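Local coordinates for protein carboxylesterase (Uncultured bacterium, PDB 5GMX) that hydrolyses carboxylic esters as a family VIII carboxylesterase of beta-lactamase-like fold, and also acts on oxyimino cephalosporins, at residues D47-F52 and N271-A276; V316-S321 and N369-P374; L357-A362 and E381-C386. All blocks are in the same frame, centred on the assembly; numbering follows the deposited sequence.

How the interactions relate
The three contacts illustrate how chemistry follows position in a single fold. Interactions 1 and 3 both tie a strand of the large antiparallel sheet to a helix, but to helices on opposite faces. Interaction 1 is a surface contact carried by an ion pair, whereas interaction 3 is buried and made by apolar groups. They meet where Ile275 and Ala276 pack on Gly360, and Asn271 and Gly272 on Ala362. Interaction 2 lies farther off, about 22 Å between centres from interaction 1, and does not touch either. Partly buried, it joins a small two-stranded sheet to a loop near the ligand pocket through a selenium-aromatic contact, without hydrogen bonds across it.

Interaction 1. Residues D47-F52 and N271-A276; sequences DLWGGF and NGRGIA
Asp47 and Arg273 form a salt bridge between strand 43-51 and the first turn of helix 272-283, an example of how one arginine can collect several partners at a helix start. A single nitrogen does the work across the contact: Arg273 NH1 lies 2.8 Å from Asp47 OD1, reaching its syn lone pair in a bent bond, and makes a weak second bond of 3.0 Å to Asp47 OD2. One nitrogen facing both oxygens differs from the two-nitrogen fork of a classical bidentate pair. The carboxylate and guanidinium planes stand 64° apart. Arg273 leaves its helix extended and then bends at chi3 (50°), which swings the guanidinium aside so that NH1 meets the carboxylate. The remaining nitrogens are engaged too, NE in a salt bridge with Asp200 and NH2 in a hydrogen bond to Ser63 O, so the rotation of the group is fixed from three directions. Trp49 runs alongside the arginine and points the same way, Trp49 CZ3 lying 4.1 Å from Arg273 NH1, with ring and guanidinium planes nearly perpendicular at 88°.

Just before the helix, Asn271 acts as N-cap: its OD1 accepts from Gly274 N at 3.1 Å. Its ND2 donates to Asp200 OD1 and Thr65 O, so Asp200 steadies both the cap and the arginine. Strand 43-51 is thereby held between two layers, with Leu48 packing on helix 16-27 while Asp47 and Trp49 meet helix 272-283, whose Ile275 in turn touches helix 72-86.

Interaction 2. Residues V316-S321 and N369-P374; sequences VRMRWS and NIFGDP
Met318 and Phe371 bring their backbones no nearer than 11.4 Å between CA atoms, so strand 317-320 and the loop that leads into helix 374-385 are joined purely by side chains. The motif is a Met-aromatic contact, made here with selenomethionine, in a beta-lactamase-like fold. The bend of Met318 at chi2 (-67°) carries the selenium toward the loop although its CB does not point there. Met318 SE comes to 4.1 Å from Phe371 CE2. It stands 5.0 Å from the ring centroid and 47° off the ring normal, an oblique approach in which the two side chains slide past each other in opposite directions. A second bend, at chi3 (-68°), turns the terminal methyl onto the Trp320 side chain of the same strand, Met318 CE lying 3.5 Å above the ring plane, offset toward its rim. Selenomethionine is thus lodged between two aromatic residues. Val316 meets the phenyl ring head-on at its edge, Val316 CG2 lying 4.2 Å from Phe371 CZ.

The site borders functional ground. The Phe371 side chain is about 7 Å from the bound phenylmethanesulfonic acid and touches Ser342, while Met318 lies near, without touching, residues of what is probably the SxxK motif of this family. Trp320 touches His341 and donates from NE1 to Asp311. After Phe371 in the chain the loop is braced internally: Asp373 is the N-cap of the following helix and pairs with Arg375, and its OD2, met from above the carboxylate plane, accepts from Asn369 ND2 at 3.1 Å.

Interaction 3. Residues L357-A362 and E381-C386; sequences LGMGYA and EAAYRC
With CG anti to the backbone N (chi1 176° and -177°), Leu357 and Met359 extend across the gap to the helix, continuing CB bonds that already point toward it. Met359, a selenomethionine, stays extended until chi3 (-49°), where the chain kinks and sets its terminal methyl against the helix: Met359 CE lies 3.5 Å from Ala383 CB, a close methyl-to-methyl meeting. The small alanine allows this long side chain to fill the interval between backbones whose nearest CA atoms, those of Met359 and Ala383, are 9.2 Å apart.

Leu357 uses its two methyls differently against Tyr384. Leu357 CD1 sits over one face of the ring, offset toward the rim and 4.1 Å from Tyr384 CZ, while Leu357 CD2 reaches 3.8 Å to Tyr384 OH. That hydroxyl is hydrogen-bonded to Asp352 OD2, which anchors the far end of the ring beside the sheet.

Alternation along the strand explains the layering. Strand 357-363 runs between strands 33-40 and 348-352, and its larger side chains, joined by Phe36, Leu38 and Phe350, face helix 374-385, whereas Gly360 receives Ile275 of helix 272-283 on the opposite face.

Interaction 1. Residues D47-F52 and N271-A276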
ATOM      1  N   ASP A  47     -17.848   1.313   8.721  1.00 17.35           N
ATOM      2  CA  ASP A  47     -17.445   2.424   7.877  1.00 16.76           C
ATOM      3  C   ASP A  47     -17.552   3.698   8.713  1.00 22.53           C
ATOM      4  O   ASP A  47     -18.623   4.290   8.817  1.00 18.05           O
ATOM      5  CB  ASP A  47     -18.330   2.484   6.624  1.00 16.22           C
ATOM      6  CG  ASP A  47     -17.989   3.652   5.702  1.00 27.22           C
ATOM      7  OD1 ASP A  47     -16.969   4.338   5.933  1.00 29.87           O
ATOM      8  OD2 ASP A  47     -18.738   3.869   4.720  1.00 30.10           O
ATOM      9  N   LEU A  48     -16.436   4.102   9.310  1.00 20.20           N
ATOM     10  CA  LEU A  48     -16.422   5.166  10.301  1.00 16.97           C
ATOM     11  C   LEU A  48     -15.408   6.257   9.976  1.00 19.71           C
ATOM     12  O   LEU A  48     -14.388   6.005   9.336  1.00 16.57           O
ATOM     13  CB  LEU A  48     -16.109   4.594  11.687  1.00 14.70           C
ATOM     14  CG  LEU A  48     -17.052   3.531  12.253  1.00 23.41           C
ATOM     15  CD1 LEU A  48     -16.452   2.948  13.515  1.00 18.84           C
ATOM     16  CD2 LEU A  48     -18.460   4.088  12.512  1.00 17.80           C
ATOM     17  N   TRP A  49     -15.693   7.470  10.426  1.00 18.17           N
ATOM     18  CA  TRP A  49     -14.697   8.536  10.373  1.00 16.06           C
ATOM     19  C   TRP A  49     -14.968   9.525  11.493  1.00 19.28           C
ATOM     20  O   TRP A  49     -15.975   9.413  12.200  1.00 17.89           O
ATOM     21  CB  TRP A  49     -14.683   9.231   9.004  1.00 12.97           C
ATOM     22  CG  TRP A  49     -15.964   9.914   8.639  1.00 18.53           C
ATOM     23  CD1 TRP A  49     -16.285  11.238   8.824  1.00 17.26           C
ATOM     24  CD2 TRP A  49     -17.114   9.303   8.045  1.00 17.50           C
ATOM     25  NE1 TRP A  49     -17.563  11.483   8.369  1.00 18.62           N
ATOM     26  CE2 TRP A  49     -18.094  10.312   7.890  1.00 22.14           C
ATOM     27  CE3 TRP A  49     -17.406   8.001   7.618  1.00 13.41           C
ATOM     28  CZ2 TRP A  49     -19.352  10.056   7.333  1.00 22.23           C
ATOM     29  CZ3 TRP A  49     -18.661   7.746   7.061  1.00 22.56           C
ATOM     30  CH2 TRP A  49     -19.617   8.769   6.928  1.00 19.00           C
ATOM     31  N   GLY A  50     -14.055  10.468  11.677  1.00 13.70           N
ATOM     32  CA  GLY A  50     -14.211  11.464  12.717  1.00 19.35           C
ATOM     33  C   GLY A  50     -13.074  12.462  12.757  1.00 19.35           C
ATOM     34  O   GLY A  50     -12.053  12.291  12.079  1.00 19.18           O
ATOM     35  N   GLY A  51     -13.258  13.510  13.552  1.00 21.52           N
ATOM     36  CA  GLY A  51     -12.235  14.517  13.748  1.00 20.71           C
ATOM     37  C   GLY A  51     -12.156  15.516  12.618  1.00 20.87           C
ATOM     38  O   GLY A  51     -13.148  15.784  11.937  1.00 23.67           O
ATOM     39  N   PHE A  52     -10.964  16.056  12.398  1.00 19.59           N
ATOM     40  CA  PHE A  52     -10.810  17.179  11.482  1.00 22.68           C
ATOM     41  C   PHE A  52      -9.799  16.915  10.380  1.00 21.12           C
ATOM     42  O   PHE A  52      -8.901  16.096  10.526  1.00 19.66           O
ATOM     43  CB  PHE A  52     -10.427  18.433  12.268  1.00 24.66           C
ATOM     44  CG  PHE A  52     -11.409  18.782  13.353  1.00 24.75           C
ATOM     45  CD1 PHE A  52     -11.248  18.288  14.637  1.00 28.78           C
ATOM     46  CD2 PHE A  52     -12.508  19.579  13.078  1.00 29.69           C
ATOM     47  CE1 PHE A  52     -12.157  18.595  15.630  1.00 32.94           C
ATOM     48  CE2 PHE A  52     -13.424  19.893  14.068  1.00 28.85           C
ATOM     49  CZ  PHE A  52     -13.246  19.399  15.348  1.00 22.02           C
ATOM     50  N   ASN A 271      -8.773   6.495   1.760  1.00 11.51           N
ATOM     51  CA  ASN A 271      -9.287   6.470   3.123  1.00 15.66           C
ATOM     52  C   ASN A 271      -9.521   5.031   3.554  1.00 15.65           C
ATOM     53  O   ASN A 271      -9.329   4.106   2.757  1.00 13.44           O
ATOM     54  CB  ASN A 271     -10.577   7.286   3.232  1.00 11.97           C
ATOM     55  CG  ASN A 271     -11.589   6.925   2.157  1.00 17.38           C
ATOM     56  OD1 ASN A 271     -11.824   5.746   1.880  1.00 20.01           O
ATOM     57  ND2 ASN A 271     -12.192   7.938   1.543  1.00 16.82           N
ATOM     58  N   GLY A 272      -9.963   4.848   4.795  1.00 14.25           N
ATOM     59  CA  GLY A 272     -10.171   3.523   5.359  1.00 12.91           C
ATOM     60  C   GLY A 272     -11.164   2.673   4.588  1.00 14.74           C
ATOM     61  O   GLY A 272     -11.005   1.453   4.491  1.00 14.86           O
ATOM     62  N   ARG A 273     -12.189   3.310   4.032  1.00 16.73           N
ATOM     63  CA  ARG A 273     -13.211   2.583   3.280  1.00 17.95           C
ATOM     64  C   ARG A 273     -12.661   1.978   1.984  1.00 17.53           C
ATOM     65  O   ARG A 273     -12.935   0.815   1.682  1.00 16.29           O
ATOM     66  CB  ARG A 273     -14.403   3.495   2.965  1.00 17.82           C
ATOM     67  CG  ARG A 273     -15.538   2.792   2.213  1.00 22.12           C
ATOM     68  CD  ARG A 273     -16.800   3.655   2.156  1.00 22.91           C
ATOM     69  NE  ARG A 273     -16.486   4.992   1.687  1.00 26.28           N
ATOM     70  CZ  ARG A 273     -16.556   6.091   2.432  1.00 25.53           C
ATOM     71  NH1 ARG A 273     -16.967   6.030   3.694  1.00 25.81           N
ATOM     72  NH2 ARG A 273     -16.220   7.258   1.906  1.00 25.33           N
ATOM     73  N   GLY A 274     -11.888   2.752   1.223  1.00 16.98           N
ATOM     74  CA  GLY A 274     -11.312   2.252  -0.020  1.00 15.37           C
ATOM     75  C   GLY A 274     -10.374   1.075   0.215  1.00 14.93           C
ATOM     76  O   GLY A 274     -10.455   0.020  -0.459  1.00 15.50           O
ATOM     77  N   ILE A 275      -9.502   1.251   1.207  1.00 11.88           N
ATOM     78  CA  ILE A 275      -8.539   0.226   1.598  1.00 14.53           C
ATOM     79  C   ILE A 275      -9.250  -1.052   2.023  1.00 14.02           C
ATOM     80  O   ILE A 275      -8.897  -2.155   1.583  1.00 12.36           O
ATOM     81  CB  ILE A 275      -7.642   0.718   2.748  1.00 14.75           C
ATOM     82  CG1 ILE A 275      -6.856   1.955   2.318  1.00 18.81           C
ATOM     83  CG2 ILE A 275      -6.701  -0.381   3.210  1.00 10.22           C
ATOM     84  CD1 ILE A 275      -6.148   2.651   3.479  1.00 18.03           C
ATOM     85  N   ALA A 276     -10.260  -0.891   2.874  1.00 11.50           N
ATOM     86  CA  ALA A 276     -10.995  -2.030   3.396  1.00 10.85           C
ATOM     87  C   ALA A 276     -11.774  -2.741   2.303  1.00 12.31           C
ATOM     88  O   ALA A 276     -12.016  -3.935   2.403  1.00 13.76           O
ATOM     89  CB  ALA A 276     -11.944  -1.595   4.500  1.00 15.56           C
TER

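Interaction 2. Residues V316-S321 and N369-P374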
ATOM      1  N   VAL A 316      14.917  -4.944  10.317  1.00 25.67           N
ATOM      2  CA  VAL A 316      14.383  -6.074  11.066  1.00 27.29           C
ATOM      3  C   VAL A 316      14.049  -7.218  10.128  1.00 25.95           C
ATOM      4  O   VAL A 316      14.089  -7.060   8.908  1.00 25.67           O
ATOM      5  CB  VAL A 316      13.122  -5.693  11.875  1.00 30.57           C
ATOM      6  CG1 VAL A 316      13.472  -4.626  12.915  1.00 26.77           C
ATOM      7  CG2 VAL A 316      12.001  -5.219  10.955  1.00 23.90           C
ATOM      8  N   ARG A 317      13.722  -8.372  10.691  1.00 21.79           N
ATOM      9  CA  ARG A 317      13.337  -9.502   9.862  1.00 22.02           C
ATOM     10  C   ARG A 317      11.974  -9.232   9.216  1.00 23.39           C
ATOM     11  O   ARG A 317      10.971  -9.089   9.906  1.00 24.21           O
ATOM     12  CB  ARG A 317      13.281 -10.786  10.675  1.00 23.96           C
ATOM     13  CG  ARG A 317      14.575 -11.183  11.327  1.00 27.74           C
ATOM     14  CD  ARG A 317      14.441 -12.566  11.937  1.00 31.65           C
ATOM     15  NE  ARG A 317      14.300 -13.594  10.909  1.00 32.88           N
ATOM     16  CZ  ARG A 317      13.430 -14.599  10.969  1.00 34.08           C
ATOM     17  NH1 ARG A 317      12.607 -14.705  12.003  1.00 35.49           N
ATOM     18  NH2 ARG A 317      13.378 -15.493   9.989  1.00 32.37           N
HETATM   19  N   MSE A 318      11.947  -9.146   7.891  1.00 20.01           N
HETATM   20  CA  MSE A 318      10.707  -8.981   7.162  1.00 18.80           C
HETATM   21  C   MSE A 318      10.359 -10.288   6.492  1.00 18.40           C
HETATM   22  O   MSE A 318      11.240 -11.003   5.980  1.00 24.19           O
HETATM   23  CB  MSE A 318      10.816  -7.861   6.129  1.00 18.28           C
HETATM   24  CG  MSE A 318      11.118  -6.504   6.722  1.00 18.64           C
HETATM   25 SE   MSE A 318       9.587  -5.895   7.802  1.00 46.98          SE
HETATM   26  CE  MSE A 318       8.301  -5.628   6.349  1.00 34.22           C
ATOM     27  N   ARG A 319       9.067 -10.596   6.527  1.00 16.36           N
ATOM     28  CA  ARG A 319       8.513 -11.761   5.866  1.00 15.43           C
ATOM     29  C   ARG A 319       7.771 -11.316   4.606  1.00 15.06           C
ATOM     30  O   ARG A 319       6.601 -10.926   4.661  1.00 17.11           O
ATOM     31  CB  ARG A 319       7.586 -12.517   6.814  1.00 17.83           C
ATOM     32  CG  ARG A 319       7.138 -13.855   6.291  1.00 18.54           C
ATOM     33  CD  ARG A 319       6.228 -14.534   7.285  1.00 22.39           C
ATOM     34  NE  ARG A 319       5.552 -15.676   6.685  1.00 23.54           N
ATOM     35  CZ  ARG A 319       4.305 -16.034   6.955  1.00 21.95           C
ATOM     36  NH1 ARG A 319       3.583 -15.340   7.829  1.00 19.46           N
ATOM     37  NH2 ARG A 319       3.786 -17.095   6.355  1.00 22.09           N
ATOM     38  N   TRP A 320       8.470 -11.369   3.476  1.00 19.51           N
ATOM     39  CA  TRP A 320       7.965 -10.851   2.210  1.00 17.40           C
ATOM     40  C   TRP A 320       7.338 -11.923   1.327  1.00 17.33           C
ATOM     41  O   TRP A 320       7.912 -13.021   1.125  1.00 19.54           O
ATOM     42  CB  TRP A 320       9.092 -10.175   1.412  1.00 17.98           C
ATOM     43  CG  TRP A 320       9.641  -8.906   1.990  1.00 14.05           C
ATOM     44  CD1 TRP A 320      10.911  -8.705   2.462  1.00 16.51           C
ATOM     45  CD2 TRP A 320       8.964  -7.651   2.121  1.00 18.21           C
ATOM     46  NE1 TRP A 320      11.060  -7.410   2.890  1.00 14.42           N
ATOM     47  CE2 TRP A 320       9.881  -6.740   2.698  1.00 16.41           C
ATOM     48  CE3 TRP A 320       7.672  -7.207   1.816  1.00 19.61           C
ATOM     49  CZ2 TRP A 320       9.547  -5.417   2.974  1.00 18.42           C
ATOM     50  CZ3 TRP A 320       7.341  -5.890   2.092  1.00 18.02           C
ATOM     51  CH2 TRP A 320       8.275  -5.011   2.668  1.00 21.87           C
ATOM     52  N   SER A 321       6.173 -11.574   0.784  1.00 14.98           N
ATOM     53  CA  SER A 321       5.570 -12.309  -0.315  1.00 14.19           C
ATOM     54  C   SER A 321       5.782 -11.514  -1.604  1.00 18.14           C
ATOM     55  O   SER A 321       6.630 -10.619  -1.658  1.00 16.06           O
ATOM     56  CB  SER A 321       4.077 -12.549  -0.063  1.00 17.22           C
ATOM     57  OG  SER A 321       3.353 -11.330  -0.047  1.00 16.32           O
ATOM     58  N   ASN A 369       6.470   5.456  13.326  1.00 48.16           N
ATOM     59  CA  ASN A 369       6.435   4.034  12.976  1.00 44.75           C
ATOM     60  C   ASN A 369       6.102   3.862  11.489  1.00 41.76           C
ATOM     61  O   ASN A 369       5.491   4.739  10.873  1.00 31.66           O
ATOM     62  CB  ASN A 369       5.421   3.267  13.838  1.00 45.76           C
ATOM     63  CG  ASN A 369       3.989   3.760  13.651  1.00 46.90           C
ATOM     64  OD1 ASN A 369       3.296   3.345  12.719  1.00 44.98           O
ATOM     65  ND2 ASN A 369       3.540   4.639  14.542  1.00 44.74           N
ATOM     66  N   ILE A 370       6.512   2.735  10.913  1.00 40.45           N
ATOM     67  CA  ILE A 370       6.148   2.414   9.535  1.00 43.03           C
ATOM     68  C   ILE A 370       5.261   1.165   9.484  1.00 44.60           C
ATOM     69  O   ILE A 370       4.772   0.778   8.415  1.00 36.48           O
ATOM     70  CB  ILE A 370       7.397   2.228   8.642  1.00 44.84           C
ATOM     71  CG1 ILE A 370       8.284   1.097   9.164  1.00 48.32           C
ATOM     72  CG2 ILE A 370       8.183   3.528   8.564  1.00 43.40           C
ATOM     73  CD1 ILE A 370       9.204   0.514   8.105  1.00 38.08           C
ATOM     74  N   PHE A 371       5.073   0.546  10.651  1.00 36.57           N
ATOM     75  CA  PHE A 371       4.040  -0.468  10.862  1.00 39.26           C
ATOM     76  C   PHE A 371       3.818  -0.703  12.364  1.00 41.76           C
ATOM     77  O   PHE A 371       4.716  -0.464  13.178  1.00 40.89           O
ATOM     78  CB  PHE A 371       4.394  -1.786  10.145  1.00 40.18           C
ATOM     79  CG  PHE A 371       5.766  -2.322  10.470  1.00 45.48           C
ATOM     80  CD1 PHE A 371       5.999  -3.021  11.646  1.00 43.07           C
ATOM     81  CD2 PHE A 371       6.817  -2.156   9.577  1.00 46.93           C
ATOM     82  CE1 PHE A 371       7.260  -3.520  11.941  1.00 49.34           C
ATOM     83  CE2 PHE A 371       8.079  -2.652   9.865  1.00 43.88           C
ATOM     84  CZ  PHE A 371       8.302  -3.335  11.048  1.00 41.55           C
ATOM     85  N   GLY A 372       2.617  -1.151  12.726  1.00 44.21           N
ATOM     86  CA  GLY A 372       2.304  -1.514  14.103  1.00 34.59           C
ATOM     87  C   GLY A 372       1.963  -0.384  15.063  1.00 34.58           C
ATOM     88  O   GLY A 372       2.307  -0.452  16.240  1.00 39.78           O
ATOM     89  N   ASP A 373       1.287   0.652  14.568  1.00 39.58           N
ATOM     90  CA  ASP A 373       0.785   1.743  15.416  1.00 41.13           C
ATOM     91  C   ASP A 373      -0.235   1.245  16.457  1.00 34.61           C
ATOM     92  O   ASP A 373      -1.091   0.419  16.129  1.00 31.59           O
ATOM     93  CB  ASP A 373       0.151   2.833  14.541  1.00 36.85           C
ATOM     94  CG  ASP A 373      -0.094   4.137  15.296  1.00 40.27           C
ATOM     95  OD1 ASP A 373      -0.956   4.163  16.203  1.00 41.80           O
ATOM     96  OD2 ASP A 373       0.562   5.148  14.963  1.00 36.67           O
ATOM     97  N   PRO A 374      -0.140   1.746  17.710  1.00 33.87           N
ATOM     98  CA  PRO A 374      -1.062   1.461  18.826  1.00 31.33           C
ATOM     99  C   PRO A 374      -2.549   1.625  18.479  1.00 31.50           C
ATOM    100  O   PRO A 374      -3.378   0.806  18.901  1.00 32.08           O
ATOM    101  CB  PRO A 374      -0.655   2.493  19.883  1.00 29.33           C
ATOM    102  CG  PRO A 374       0.774   2.742  19.619  1.00 31.93           C
ATOM    103  CD  PRO A 374       0.989   2.593  18.140  1.00 32.73           C
TER

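Interaction 3. Residues L357-A362 and E381-C386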
ATOM      1  N   LEU A 357     -11.880 -11.504   6.418  1.00 14.57           N
ATOM      2  CA  LEU A 357     -11.904 -10.156   6.971  1.00 18.00           C
ATOM      3  C   LEU A 357     -10.904  -9.255   6.254  1.00 17.46           C
ATOM      4  O   LEU A 357      -9.753  -9.628   6.078  1.00 16.12           O
ATOM      5  CB  LEU A 357     -11.590 -10.209   8.471  1.00 19.98           C
ATOM      6  CG  LEU A 357     -11.447  -8.943   9.323  1.00 23.36           C
ATOM      7  CD1 LEU A 357     -11.829  -9.248  10.769  1.00 24.18           C
ATOM      8  CD2 LEU A 357     -10.019  -8.384   9.284  1.00 18.52           C
ATOM      9  N   GLY A 358     -11.340  -8.073   5.840  1.00 18.88           N
ATOM     10  CA  GLY A 358     -10.427  -7.086   5.297  1.00 16.83           C
ATOM     11  C   GLY A 358     -10.536  -5.826   6.131  1.00 15.75           C
ATOM     12  O   GLY A 358     -11.619  -5.475   6.584  1.00 14.25           O
HETATM   13  N   MSE A 359      -9.429  -5.132   6.334  1.00 10.88           N
HETATM   14  CA  MSE A 359      -9.458  -3.967   7.205  1.00 13.52           C
HETATM   15  C   MSE A 359      -8.629  -2.828   6.644  1.00 10.44           C
HETATM   16  O   MSE A 359      -7.537  -3.056   6.097  1.00 12.60           O
HETATM   17  CB  MSE A 359      -8.959  -4.331   8.608  1.00 11.59           C
HETATM   18  CG  MSE A 359      -9.037  -3.163   9.587  1.00 21.06           C
HETATM   19 SE   MSE A 359      -8.375  -3.563  11.405  1.00 46.36          SE
HETATM   20  CE  MSE A 359      -9.356  -5.223  11.719  1.00 20.98           C
ATOM     21  N   GLY A 360      -9.137  -1.605   6.793  1.00  9.79           N
ATOM     22  CA  GLY A 360      -8.432  -0.432   6.308  1.00  9.95           C
ATOM     23  C   GLY A 360      -8.440   0.728   7.288  1.00 14.43           C
ATOM     24  O   GLY A 360      -9.441   0.978   7.955  1.00 10.51           O
ATOM     25  N   TYR A 361      -7.326   1.451   7.374  1.00 10.39           N
ATOM     26  CA  TYR A 361      -7.242   2.566   8.310  1.00 12.94           C
ATOM     27  C   TYR A 361      -6.318   3.664   7.784  1.00 15.04           C
ATOM     28  O   TYR A 361      -5.170   3.397   7.376  1.00 14.23           O
ATOM     29  CB  TYR A 361      -6.799   2.049   9.683  1.00 14.30           C
ATOM     30  CG  TYR A 361      -6.492   3.118  10.708  1.00 21.24           C
ATOM     31  CD1 TYR A 361      -7.445   4.065  11.077  1.00 19.48           C
ATOM     32  CD2 TYR A 361      -5.265   3.138  11.351  1.00 26.53           C
ATOM     33  CE1 TYR A 361      -7.153   5.045  12.024  1.00 21.02           C
ATOM     34  CE2 TYR A 361      -4.972   4.085  12.312  1.00 29.27           C
ATOM     35  CZ  TYR A 361      -5.906   5.047  12.628  1.00 30.95           C
ATOM     36  OH  TYR A 361      -5.573   5.983  13.571  1.00 31.95           O
ATOM     37  N   ALA A 362      -6.838   4.892   7.741  1.00 14.68           N
ATOM     38  CA  ALA A 362      -6.062   6.018   7.208  1.00 16.34           C
ATOM     39  C   ALA A 362      -6.344   7.295   7.994  1.00 18.09           C
ATOM     40  O   ALA A 362      -7.499   7.619   8.259  1.00 15.80           O
ATOM     41  CB  ALA A 362      -6.364   6.229   5.727  1.00 12.54           C
ATOM     42  N   GLU A 381      -7.552  -5.576  17.751  1.00 22.95           N
ATOM     43  CA  GLU A 381      -7.996  -6.391  18.874  1.00 31.36           C
ATOM     44  C   GLU A 381      -9.524  -6.329  19.007  1.00 25.50           C
ATOM     45  O   GLU A 381     -10.199  -7.369  19.164  1.00 28.51           O
ATOM     46  CB  GLU A 381      -7.325  -5.947  20.179  1.00 31.19           C
ATOM     47  CG  GLU A 381      -7.356  -7.039  21.253  1.00 46.61           C
ATOM     48  CD  GLU A 381      -7.218  -6.508  22.672  1.00 65.65           C
ATOM     49  OE1 GLU A 381      -6.326  -5.664  22.910  1.00 78.01           O
ATOM     50  OE2 GLU A 381      -7.993  -6.950  23.554  1.00 65.97           O
ATOM     51  N   ALA A 382     -10.071  -5.118  18.910  1.00 25.81           N
ATOM     52  CA  ALA A 382     -11.521  -4.951  19.012  1.00 20.76           C
ATOM     53  C   ALA A 382     -12.227  -5.756  17.933  1.00 25.46           C
ATOM     54  O   ALA A 382     -13.194  -6.453  18.206  1.00 25.50           O
ATOM     55  CB  ALA A 382     -11.900  -3.488  18.916  1.00 23.16           C
ATOM     56  N   ALA A 383     -11.726  -5.657  16.706  1.00 22.62           N
ATOM     57  CA  ALA A 383     -12.331  -6.343  15.577  1.00 22.78           C
ATOM     58  C   ALA A 383     -12.355  -7.849  15.771  1.00 24.01           C
ATOM     59  O   ALA A 383     -13.348  -8.496  15.443  1.00 21.50           O
ATOM     60  CB  ALA A 383     -11.601  -5.996  14.301  1.00 28.85           C
ATOM     61  N   TYR A 384     -11.269  -8.419  16.293  1.00 18.44           N
ATOM     62  CA  TYR A 384     -11.261  -9.871  16.462  1.00 23.12           C
ATOM     63  C   TYR A 384     -11.990 -10.336  17.722  1.00 34.43           C
ATOM     64  O   TYR A 384     -12.251 -11.529  17.880  1.00 37.79           O
ATOM     65  CB  TYR A 384      -9.832 -10.415  16.436  1.00 22.68           C
ATOM     66  CG  TYR A 384      -9.334 -10.593  15.015  1.00 24.50           C
ATOM     67  CD1 TYR A 384      -9.613 -11.756  14.304  1.00 26.47           C
ATOM     68  CD2 TYR A 384      -8.627  -9.584  14.369  1.00 26.23           C
ATOM     69  CE1 TYR A 384      -9.180 -11.921  12.991  1.00 25.46           C
ATOM     70  CE2 TYR A 384      -8.181  -9.741  13.058  1.00 21.39           C
ATOM     71  CZ  TYR A 384      -8.467 -10.910  12.381  1.00 19.79           C
ATOM     72  OH  TYR A 384      -8.035 -11.072  11.093  1.00 22.05           O
ATOM     73  N   ARG A 385     -12.340  -9.412  18.611  1.00 26.04           N
ATOM     74  CA  ARG A 385     -13.238  -9.784  19.705  1.00 29.10           C
ATOM     75  C   ARG A 385     -14.675 -10.042  19.241  1.00 35.95           C
ATOM     76  O   ARG A 385     -15.442 -10.725  19.918  1.00 39.44           O
ATOM     77  CB  ARG A 385     -13.247  -8.703  20.779  1.00 29.48           C
ATOM     78  CG  ARG A 385     -12.148  -8.845  21.793  1.00 38.51           C
ATOM     79  CD  ARG A 385     -12.380  -7.914  22.958  1.00 42.38           C
ATOM     80  NE  ARG A 385     -13.704  -8.069  23.557  1.00 37.88           N
ATOM     81  CZ  ARG A 385     -14.188  -7.230  24.465  1.00 37.18           C
ATOM     82  NH1 ARG A 385     -13.446  -6.202  24.853  1.00 30.88           N
ATOM     83  NH2 ARG A 385     -15.397  -7.414  24.984  1.00 32.63           N
ATOM     84  N   CYS A 386     -15.038  -9.495  18.087  1.00 37.50           N
ATOM     85  CA  CYS A 386     -16.411  -9.578  17.596  1.00 33.97           C
ATOM     86  C   CYS A 386     -16.693 -10.822  16.754  1.00 36.33           C
ATOM     87  O   CYS A 386     -17.779 -10.956  16.184  1.00 39.99           O
ATOM     88  CB  CYS A 386     -16.742  -8.322  16.785  1.00 31.12           C
ATOM     89  SG  CYS A 386     -16.664  -6.788  17.742  1.00 42.85           S
TER